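Phage-related protein (Bordetella bronchiseptica RB50, PDB 3BJQ) is of unproven function but is probably a major capsid protein, forming part of the head shell of a phage or prophage. Local coordinates at residues E[164-169]-E[217-222]; E[28-33]-E[179-184]. One frame throughout, in Å; residues are numbered along the deposited sequence.

Contact 1. Residues E[164-169]-E[217-222]; sequences TAKEAI and WEVEEI
Lys-166 reaches from its helix to the C-terminal end of another helix and there donates a hydrogen bond from NZ to the backbone O of Trp-217, 2.9 Å away. The ammonium does not meet a lone pair: it lies above the carbonyl plane, 42° out of it, with a C=O...N angle of 138°. A bend at chi3 (62°) in an otherwise extended chain lays the last carbons beside the same oxygen, Lys-166 CE standing 3.3 Å and CD 3.5 Å from Trp-217 O. This is the close part of the contact. Trp-217 gives it little but its carbonyl, because the indole leads away and its NE1 is bonded to Thr-159. Lys-166 CD touches Val-219 CG1 only lightly, at 4.5 Å.

The outer side is looser. Glu-218, the first residue past the helix, has positive phi and turns the chain toward the strand; its side chain is exposed. Its OE1 stays 4.4 Å from Lys-166 NZ, beyond a salt bridge, while the lysine forms one with Glu-163 a turn earlier on its own helix. The ammonium is thus shared between a carboxylate and a helix-end carbonyl, whose partial negative charge would suit it.

In the fold, helix 158-173 rests on the six-stranded mixed sheet, with Ala-165 and Ile-169 against Tyr-306 and Leu-247. Lys-166 ties it to the turn where helix 210-217 gives way to strand 221-230, the immediate sheet neighbour of strand 179-183.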
loop_
_atom_site.group_PDB
_atom_site.type_symbol
_atom_site.label_atom_id
_atom_site.label_comp_id
_atom_site.label_asym_id
_atom_site.label_seq_id
_atom_site.Cartn_x
_atom_site.Cartn_y
_atom_site.Cartn_z
ATOM N N THR E 164 -50.004 -15.932 -25.201
ATOM C CA THR E 164 -50.510 -17.196 -24.648
ATOM C C THR E 164 -49.444 -17.863 -23.763
ATOM O O THR E 164 -49.762 -18.425 -22.714
ATOM C CB THR E 164 -50.953 -18.157 -25.772
ATOM O OG1 THR E 164 -52.077 -17.588 -26.445
ATOM C CG2 THR E 164 -51.344 -19.529 -25.241
ATOM N N ALA E 165 -48.189 -17.785 -24.190
ATOM C CA ALA E 165 -47.049 -18.340 -23.419
ATOM C C ALA E 165 -46.855 -17.570 -22.108
ATOM O O ALA E 165 -46.669 -18.153 -21.036
ATOM C CB ALA E 165 -45.774 -18.296 -24.260
ATOM N N LYS E 166 -46.900 -16.249 -22.199
ATOM C CA LYS E 166 -46.734 -15.409 -21.036
ATOM C C LYS E 166 -47.795 -15.720 -19.983
ATOM O O LYS E 166 -47.491 -15.867 -18.806
ATOM C CB LYS E 166 -46.805 -13.939 -21.438
ATOM C CG LYS E 166 -45.570 -13.451 -22.194
ATOM C CD LYS E 166 -45.778 -12.085 -22.795
ATOM C CE LYS E 166 -46.041 -10.986 -21.753
ATOM N NZ LYS E 166 -46.704 -9.796 -22.393
ATOM N N GLU E 167 -49.047 -15.816 -20.423
ATOM C CA GLU E 167 -50.164 -16.091 -19.528
ATOM C C GLU E 167 -50.023 -17.453 -18.874
ATOM O O GLU E 167 -50.266 -17.568 -17.676
ATOM C CB GLU E 167 -51.515 -16.008 -20.268
ATOM C CG GLU E 167 -51.914 -14.596 -20.701
ATOM N N ALA E 168 -49.672 -18.482 -19.649
ATOM C CA ALA E 168 -49.530 -19.840 -19.109
ATOM C C ALA E 168 -48.566 -19.859 -17.937
ATOM O O ALA E 168 -48.868 -20.415 -16.886
ATOM C CB ALA E 168 -49.059 -20.802 -20.172
ATOM N N ILE E 169 -47.405 -19.237 -18.122
ATOM C CA ILE E 169 -46.374 -19.186 -17.097
ATOM C C ILE E 169 -46.800 -18.334 -15.909
ATOM O O ILE E 169 -46.762 -18.796 -14.775
ATOM C CB ILE E 169 -45.044 -18.623 -17.653
ATOM C CG1 ILE E 169 -44.445 -19.586 -18.692
ATOM C CG2 ILE E 169 -44.066 -18.355 -16.531
ATOM C CD1 ILE E 169 -43.325 -18.937 -19.540
ATOM N N TRP E 217 -43.756 -7.076 -26.861
ATOM C CA TRP E 217 -44.153 -8.272 -26.124
ATOM C C TRP E 217 -43.917 -8.188 -24.606
ATOM O O TRP E 217 -44.302 -9.083 -23.860
ATOM C CB TRP E 217 -43.453 -9.486 -26.725
ATOM C CG TRP E 217 -43.872 -9.808 -28.148
ATOM C CD1 TRP E 217 -45.012 -9.405 -28.794
ATOM C CD2 TRP E 217 -43.188 -10.677 -29.060
ATOM N NE1 TRP E 217 -45.052 -9.935 -30.059
ATOM C CE2 TRP E 217 -43.956 -10.730 -30.243
ATOM C CE3 TRP E 217 -41.994 -11.403 -28.996
ATOM C CZ2 TRP E 217 -43.568 -11.477 -31.347
ATOM C CZ3 TRP E 217 -41.612 -12.154 -30.107
ATOM C CH2 TRP E 217 -42.397 -12.179 -31.259
ATOM N N GLU E 218 -43.286 -7.102 -24.168
ATOM C CA GLU E 218 -43.055 -6.819 -22.755
ATOM C C GLU E 218 -42.359 -7.964 -22.040
ATOM O O GLU E 218 -42.839 -8.458 -21.017
ATOM C CB GLU E 218 -44.364 -6.453 -22.047
ATOM C CG GLU E 218 -45.007 -5.182 -22.592
ATOM C CD GLU E 218 -46.350 -4.861 -21.945
ATOM O OE1 GLU E 218 -46.825 -5.642 -21.073
ATOM O OE2 GLU E 218 -46.940 -3.814 -22.319
ATOM N N VAL E 219 -41.239 -8.389 -22.621
ATOM C CA VAL E 219 -40.355 -9.350 -22.010
ATOM C C VAL E 219 -39.042 -8.634 -21.729
ATOM O O VAL E 219 -38.490 -7.942 -22.604
ATOM C CB VAL E 219 -40.085 -10.592 -22.895
ATOM C CG1 VAL E 219 -41.365 -11.445 -23.050
ATOM C CG2 VAL E 219 -39.525 -10.181 -24.254
ATOM N N GLU E 220 -38.534 -8.845 -20.522
ATOM C CA GLU E 220 -37.290 -8.243 -20.071
ATOM C C GLU E 220 -36.116 -8.425 -21.031
ATOM O O GLU E 220 -35.397 -7.483 -21.329
ATOM C CB GLU E 220 -36.908 -8.841 -18.724
ATOM C CG GLU E 220 -35.741 -8.175 -18.037
ATOM C CD GLU E 220 -35.525 -8.743 -16.650
ATOM O OE1 GLU E 220 -36.117 -8.189 -15.695
ATOM O OE2 GLU E 220 -34.811 -9.764 -16.529
ATOM N N GLU E 221 -35.906 -9.646 -21.487
ATOM C CA GLU E 221 -34.754 -9.933 -22.303
ATOM C C GLU E 221 -35.099 -10.950 -23.376
ATOM O O GLU E 221 -35.755 -11.948 -23.100
ATOM C CB GLU E 221 -33.641 -10.458 -21.408
ATOM C CG GLU E 221 -32.322 -10.720 -22.137
ATOM C CD GLU E 221 -31.150 -10.876 -21.188
ATOM O OE1 GLU E 221 -31.382 -11.013 -19.964
ATOM O OE2 GLU E 221 -29.996 -10.872 -21.677
ATOM N N ILE E 222 -34.666 -10.668 -24.601
ATOM C CA ILE E 222 -34.813 -11.588 -25.723
ATOM C C ILE E 222 -33.418 -12.053 -26.068
ATOM O O ILE E 222 -32.526 -11.219 -26.246
ATOM C CB ILE E 222 -35.465 -10.895 -26.964
ATOM C CG1 ILE E 222 -36.889 -10.463 -26.637
ATOM C CG2 ILE E 222 -35.433 -11.841 -28.227
ATOM C CD1 ILE E 222 -37.679 -9.863 -27.826
#

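Contact 2. Residues E[28-33]-E[179-184]; sequences TLIGKK and RLMLSR
Torsions on both sides set up the meeting of Ile-30 with Met-181: chi1 of Ile-30 (60°) sets CG1 between the backbone N and the carbonyl carbon, and the extended chi2 then carries CD1 out to Met-181 CG, which in this selenomethionine stands anti to the backbone N (chi1 -166°). The side chains cross at about a right angle, and Ile-30 CD1 comes to 3.3 Å from Met-181 CG, a very close approach for two carbons, so the exact spacing is doubtful. Met-181 SE lies 4.1 Å from Ile-30 CD1. Trp-241 touches both residues.

Two residues back along the strand the contact turns polar. Arg-179 presents the NE edge of its guanidinium to the carbonyl of Lys-33. The bond from Arg-179 NE to Lys-33 O is weak, 3.2 Å long with an N-H...O angle of 132°. A water in the guanidinium plane makes a second link, donating to Lys-33 O at 3.1 Å and accepting from Arg-179 NH2 at 2.9 Å. NH2 also forms a salt bridge with Asp-252.

The loop residue Ile-30 and the carbonyl of Lys-33, in the short helical turn that follows, thus join the mixed sheet that contains strand 179-183 by an apolar pair and a water-assisted side-chain-to-backbone link. The chemistry is consistent with a neutral carbonyl and a water solvating the N-H edge of Arg-179, while its charge is met by Asp-252, outside the two segments.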
loop_
_atom_site.group_PDB
_atom_site.type_symbol
_atom_site.label_atom_id
_atom_site.label_comp_id
_atom_site.label_asym_id
_atom_site.label_seq_id
_atom_site.Cartn_x
_atom_site.Cartn_y
_atom_site.Cartn_z
ATOM N N THR E 28 -22.370 -14.913 -27.865
ATOM C CA THR E 28 -23.400 -15.381 -28.786
ATOM C C THR E 28 -24.012 -16.738 -28.368
ATOM O O THR E 28 -24.987 -17.192 -28.994
ATOM C CB THR E 28 -22.909 -15.434 -30.251
ATOM O OG1 THR E 28 -22.034 -16.553 -30.447
ATOM C CG2 THR E 28 -22.242 -14.120 -30.639
ATOM N N LEU E 29 -23.431 -17.382 -27.343
ATOM C CA LEU E 29 -24.010 -18.603 -26.787
ATOM C C LEU E 29 -24.982 -18.175 -25.684
ATOM O O LEU E 29 -24.650 -17.342 -24.855
ATOM C CB LEU E 29 -22.936 -19.544 -26.256
ATOM C CG LEU E 29 -21.872 -19.993 -27.264
ATOM C CD1 LEU E 29 -20.972 -20.990 -26.604
ATOM C CD2 LEU E 29 -22.473 -20.592 -28.500
ATOM N N ILE E 30 -26.188 -18.743 -25.688
ATOM C CA ILE E 30 -27.247 -18.270 -24.805
ATOM C C ILE E 30 -27.726 -19.311 -23.781
ATOM O O ILE E 30 -28.611 -19.014 -22.990
ATOM C CB ILE E 30 -28.434 -17.705 -25.628
ATOM C CG1 ILE E 30 -29.021 -18.780 -26.552
ATOM C CG2 ILE E 30 -27.969 -16.483 -26.453
ATOM C CD1 ILE E 30 -30.472 -18.613 -26.886
ATOM N N GLY E 31 -27.112 -20.498 -23.755
ATOM C CA GLY E 31 -27.513 -21.564 -22.827
ATOM C C GLY E 31 -27.561 -21.154 -21.368
ATOM O O GLY E 31 -28.500 -21.491 -20.646
ATOM N N LYS E 32 -26.578 -20.384 -20.944
ATOM C CA LYS E 32 -26.518 -19.882 -19.559
ATOM C C LYS E 32 -27.582 -18.831 -19.262
ATOM O O LYS E 32 -27.809 -18.481 -18.108
ATOM C CB LYS E 32 -25.121 -19.343 -19.257
ATOM C CG LYS E 32 -24.042 -20.383 -19.427
ATOM C CD LYS E 32 -22.622 -19.837 -19.283
ATOM C CE LYS E 32 -21.639 -20.987 -19.039
ATOM N NZ LYS E 32 -20.210 -20.564 -18.816
ATOM N N LYS E 33 -28.263 -18.349 -20.299
ATOM C CA LYS E 33 -29.367 -17.395 -20.104
ATOM C C LYS E 33 -30.657 -18.119 -19.733
ATOM O O LYS E 33 -31.587 -17.501 -19.216
ATOM C CB LYS E 33 -29.589 -16.568 -21.363
ATOM C CG LYS E 33 -28.451 -15.576 -21.693
ATOM C CD LYS E 33 -28.490 -14.383 -20.785
ATOM C CE LYS E 33 -27.301 -13.472 -21.046
ATOM N NZ LYS E 33 -27.639 -12.013 -20.864
ATOM N N ARG E 179 -37.444 -14.145 -19.934
ATOM C CA ARG E 179 -36.539 -14.577 -20.976
ATOM C C ARG E 179 -37.328 -15.088 -22.150
ATOM O O ARG E 179 -38.145 -15.977 -21.981
ATOM C CB ARG E 179 -35.689 -15.757 -20.538
ATOM C CG ARG E 179 -34.727 -15.493 -19.477
ATOM C CD ARG E 179 -33.513 -14.716 -19.941
ATOM N NE ARG E 179 -32.661 -14.571 -18.771
ATOM C CZ ARG E 179 -32.858 -13.665 -17.824
ATOM N NH1 ARG E 179 -33.834 -12.780 -17.935
ATOM N NH2 ARG E 179 -32.055 -13.630 -16.778
ATOM N N LEU E 180 -37.063 -14.553 -23.335
ATOM C CA LEU E 180 -37.653 -15.106 -24.563
ATOM C C LEU E 180 -36.496 -15.506 -25.461
ATOM O O LEU E 180 -35.645 -14.680 -25.750
ATOM C CB LEU E 180 -38.602 -14.097 -25.238
ATOM C CG LEU E 180 -39.556 -14.621 -26.338
ATOM C CD1 LEU E 180 -40.849 -13.819 -26.357
ATOM C CD2 LEU E 180 -38.894 -14.558 -27.669
HETATM N N MSE E 181 -36.445 -16.791 -25.837
HETATM C CA MSE E 181 -35.467 -17.315 -26.762
HETATM C C MSE E 181 -36.097 -17.433 -28.161
HETATM O O MSE E 181 -37.020 -18.210 -28.364
HETATM C CB MSE E 181 -35.005 -18.714 -26.307
HETATM C CG MSE E 181 -33.754 -19.248 -26.967
HETATM SE SE MSE E 181 -33.860 -19.785 -28.819
HETATM C CE MSE E 181 -35.215 -21.122 -28.700
ATOM N N LEU E 182 -35.604 -16.648 -29.107
ATOM C CA LEU E 182 -35.977 -16.778 -30.517
ATOM C C LEU E 182 -34.836 -17.479 -31.237
ATOM O O LEU E 182 -33.708 -16.964 -31.239
ATOM C CB LEU E 182 -36.125 -15.407 -31.166
ATOM C CG LEU E 182 -37.169 -14.438 -30.622
ATOM C CD1 LEU E 182 -37.107 -13.143 -31.380
ATOM C CD2 LEU E 182 -38.545 -15.066 -30.750
ATOM N N SER E 183 -35.111 -18.604 -31.882
ATOM C CA SER E 183 -34.105 -19.205 -32.733
ATOM C C SER E 183 -33.869 -18.282 -33.923
ATOM O O SER E 183 -34.724 -17.500 -34.289
ATOM C CB SER E 183 -34.557 -20.546 -33.256
ATOM O OG SER E 183 -35.727 -20.415 -34.066
ATOM N N ARG E 184 -32.706 -18.407 -34.531
ATOM C CA ARG E 184 -32.320 -17.646 -35.707
ATOM C C ARG E 184 -33.445 -17.632 -36.750
ATOM O O ARG E 184 -33.819 -16.574 -37.263
ATOM C CB ARG E 184 -31.059 -18.315 -36.267
ATOM C CG ARG E 184 -30.369 -17.631 -37.404
ATOM C CD ARG E 184 -29.056 -18.377 -37.700
ATOM N NE ARG E 184 -29.291 -19.645 -38.371
ATOM C CZ ARG E 184 -29.069 -19.874 -39.664
ATOM N NH1 ARG E 184 -28.573 -18.931 -40.456
ATOM N NH2 ARG E 184 -29.326 -21.071 -40.175
HETATM O O HOH W 1 -30.061 -15.661 -17.169
#

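Overall arrangement
Both contacts are largely buried, but contact 2 lies about 7 Å from the centre of the chain and contact 1 about 17 Å, measured between centres. Contact 2 rests on strand 179-183 itself, while contact 1 holds the turn that leads into its neighbour 221-230; the two strands meet at Glu-221 O and Leu-180 N, 2.9 Å apart in a probable hydrogen bond. Contact 1 fastens one helix to that turn through a single lysine; contact 2 brings an N-terminal segment onto the sheet, combining apolar packing with a hydrated polar link. A salt bridge from Glu-221 OE2 to Lys-33 NZ, 2.7 Å, joins residue ranges 217-222 and 28-33 directly.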